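Side-chain contact in serine-tRNA ligase (Naegleria fowleri, PDB 6BLJ), which probably joins serine to its cognate tRNA in the cytosol, as a class II aminoacyl-tRNA synthetase, and is captured here with AMP: residues L218-L221 / V222-N225. Residues are numbered along the deposited sequence; the frame is centred on the assembly and turned at random.
Sequences LGDL and VRMN
Val222 meets the residues that lead into helix 220-238: its CG2 methyl lies 3.6 Å from the backbone N of Leu218, and its amide makes a weak bond to Gly219 O. Gly219 is the N-cap residue, its positive phi turning the chain from strand 216-218 into the helix, and its carbonyl also accepts the first i to i+4 bond, a weak one, from the amide of Arg223. This helix start lies at the dimer interface, where Leu218 pairs antiparallel with a strand of the second subunit and Val222 packs on Pro243 of that subunit.

The side chain of Arg223 runs alongside that of Asp220, both pointing the same way. A bend at chi3 (-59°) brings the guanidinium edge round to the carboxylate, and Arg223 NH2 donates to Asp220 OD1 at 3.1 Å in a salt bridge. The two planes stand 80° apart: OD1 lies in the guanidinium plane, whereas NH2 reaches it from above the carboxylate. Arg223 NE adds a weak 3.4 Å bond to Asp220 OD1. A water bridges the pair, donating to Asp220 OD1 at 2.7 Å and accepting from Arg223 NE. NH2 also bonds Thr478 OG1, and NH1 bonds Met475 O.

Met224 N makes the first i to i+4 bond of normal length, 2.8 Å to Asp220 O, and its side chain packs on Leu452 and Ile455 of helix 448-458. Asn225 N repeats the bond to Leu221 O, also at 2.8 Å. Asn225 OD1 is hydrogen-bonded to Thr448 OG1; the Asn225 side chain lies about 10 Å from the bound AMP.

Two good donors, NH2 and the water, and a weak third, NE, thus converge on OD1. The negative charge of Asp220 in the first helical turn is probably also favourable toward the helix dipole.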
ATOM      1  N   LEU A 218      21.041  -7.678 -22.543  1.00 28.35           N
ATOM      2  CA  LEU A 218      21.261  -8.068 -23.943  1.00 31.03           C
ATOM      3  C   LEU A 218      22.522  -8.912 -24.147  1.00 34.11           C
ATOM      4  O   LEU A 218      23.541  -8.720 -23.479  1.00 28.97           O
ATOM      5  CB  LEU A 218      21.372  -6.841 -24.877  1.00 30.87           C
ATOM      6  CG  LEU A 218      20.129  -5.936 -25.002  1.00 31.82           C
ATOM      7  CD1 LEU A 218      20.132  -4.919 -23.889  1.00 31.52           C
ATOM      8  CD2 LEU A 218      20.051  -5.252 -26.357  1.00 37.34           C
ATOM      9  N   GLY A 219      22.458  -9.811 -25.133  1.00 28.36           N
ATOM     10  CA  GLY A 219      23.666 -10.454 -25.642  1.00 27.56           C
ATOM     11  C   GLY A 219      24.274 -11.455 -24.679  1.00 27.97           C
ATOM     12  O   GLY A 219      23.576 -12.258 -24.047  1.00 26.60           O
ATOM     13  N   ASP A 220      25.606 -11.426 -24.574  1.00 28.05           N
ATOM     14  CA  ASP A 220      26.294 -12.471 -23.814  1.00 31.72           C
ATOM     15  C   ASP A 220      25.911 -12.443 -22.329  1.00 34.03           C
ATOM     16  O   ASP A 220      25.914 -13.489 -21.666  1.00 30.98           O
ATOM     17  CB  ASP A 220      27.808 -12.327 -23.987  1.00 32.68           C
ATOM     18  CG  ASP A 220      28.281 -12.661 -25.408  1.00 40.11           C
ATOM     19  OD1 ASP A 220      27.564 -13.347 -26.166  1.00 41.43           O
ATOM     20  OD2 ASP A 220      29.380 -12.229 -25.775  1.00 42.74           O
ATOM     21  N   LEU A 221      25.547 -11.273 -21.794  1.00 27.48           N
ATOM     22  CA  LEU A 221      25.126 -11.205 -20.395  1.00 29.32           C
ATOM     23  C   LEU A 221      23.862 -12.026 -20.157  1.00 30.96           C
ATOM     24  O   LEU A 221      23.710 -12.657 -19.101  1.00 28.79           O
ATOM     25  CB  LEU A 221      24.900  -9.749 -19.991  1.00 30.93           C
ATOM     26  CG  LEU A 221      26.164  -8.898 -19.794  1.00 32.21           C
ATOM     27  CD1 LEU A 221      25.763  -7.496 -19.310  1.00 27.99           C
ATOM     28  CD2 LEU A 221      27.157  -9.563 -18.836  1.00 31.65           C
ATOM     29  N   VAL A 222      22.938 -12.022 -21.122  1.00 25.41           N
ATOM     30  CA  VAL A 222      21.774 -12.909 -21.048  1.00 33.08           C
ATOM     31  C   VAL A 222      22.223 -14.371 -21.015  1.00 33.13           C
ATOM     32  O   VAL A 222      21.737 -15.180 -20.208  1.00 28.42           O
ATOM     33  CB  VAL A 222      20.823 -12.650 -22.231  1.00 33.96           C
ATOM     34  CG1 VAL A 222      19.657 -13.650 -22.224  1.00 31.85           C
ATOM     35  CG2 VAL A 222      20.306 -11.205 -22.221  1.00 23.80           C
ATOM     36  N   ARG A 223      23.137 -14.740 -21.913  1.00 25.73           N
ATOM     37  CA  ARG A 223      23.598 -16.132 -21.934  1.00 34.28           C
ATOM     38  C   ARG A 223      24.302 -16.493 -20.629  1.00 30.99           C
ATOM     39  O   ARG A 223      24.168 -17.615 -20.134  1.00 33.29           O
ATOM     40  CB  ARG A 223      24.506 -16.395 -23.141  1.00 30.78           C
ATOM     41  CG  ARG A 223      23.798 -16.224 -24.481  1.00 31.89           C
ATOM     42  CD  ARG A 223      24.588 -16.846 -25.625  1.00 34.23           C
ATOM     43  NE  ARG A 223      25.924 -16.271 -25.747  1.00 37.10           N
ATOM     44  CZ  ARG A 223      27.059 -16.952 -25.607  1.00 42.65           C
ATOM     45  NH1 ARG A 223      27.041 -18.262 -25.356  1.00 34.61           N
ATOM     46  NH2 ARG A 223      28.223 -16.322 -25.735  1.00 46.08           N
ATOM     47  N   MET A 224      25.029 -15.544 -20.033  1.00 32.64           N
ATOM     48  CA  MET A 224      25.642 -15.819 -18.734  1.00 32.75           C
ATOM     49  C   MET A 224      24.596 -15.906 -17.622  1.00 32.24           C
ATOM     50  O   MET A 224      24.784 -16.641 -16.645  1.00 29.65           O
ATOM     51  CB  MET A 224      26.684 -14.754 -18.395  1.00 29.49           C
ATOM     52  CG  MET A 224      27.534 -15.138 -17.194  1.00 46.48           C
ATOM     53  SD  MET A 224      28.883 -14.000 -16.817  1.00 43.44           S
ATOM     54  CE  MET A 224      30.035 -14.391 -18.112  1.00 35.37           C
ATOM     55  N   ASN A 225      23.524 -15.129 -17.728  1.00 27.80           N
ATOM     56  CA  ASN A 225      22.436 -15.214 -16.757  1.00 28.61           C
ATOM     57  C   ASN A 225      21.873 -16.622 -16.728  1.00 33.27           C
ATOM     58  O   ASN A 225      21.708 -17.224 -15.656  1.00 36.26           O
ATOM     59  CB  ASN A 225      21.336 -14.203 -17.114  1.00 29.53           C
ATOM     60  CG  ASN A 225      20.507 -13.757 -15.903  1.00 47.88           C
ATOM     61  OD1 ASN A 225      20.986 -13.756 -14.775  1.00 59.31           O
ATOM     62  ND2 ASN A 225      19.254 -13.389 -16.142  1.00 47.45           N
TER
HETATM   63  O   HOH W   1      25.023 -13.437 -27.131  1.00 31.81           O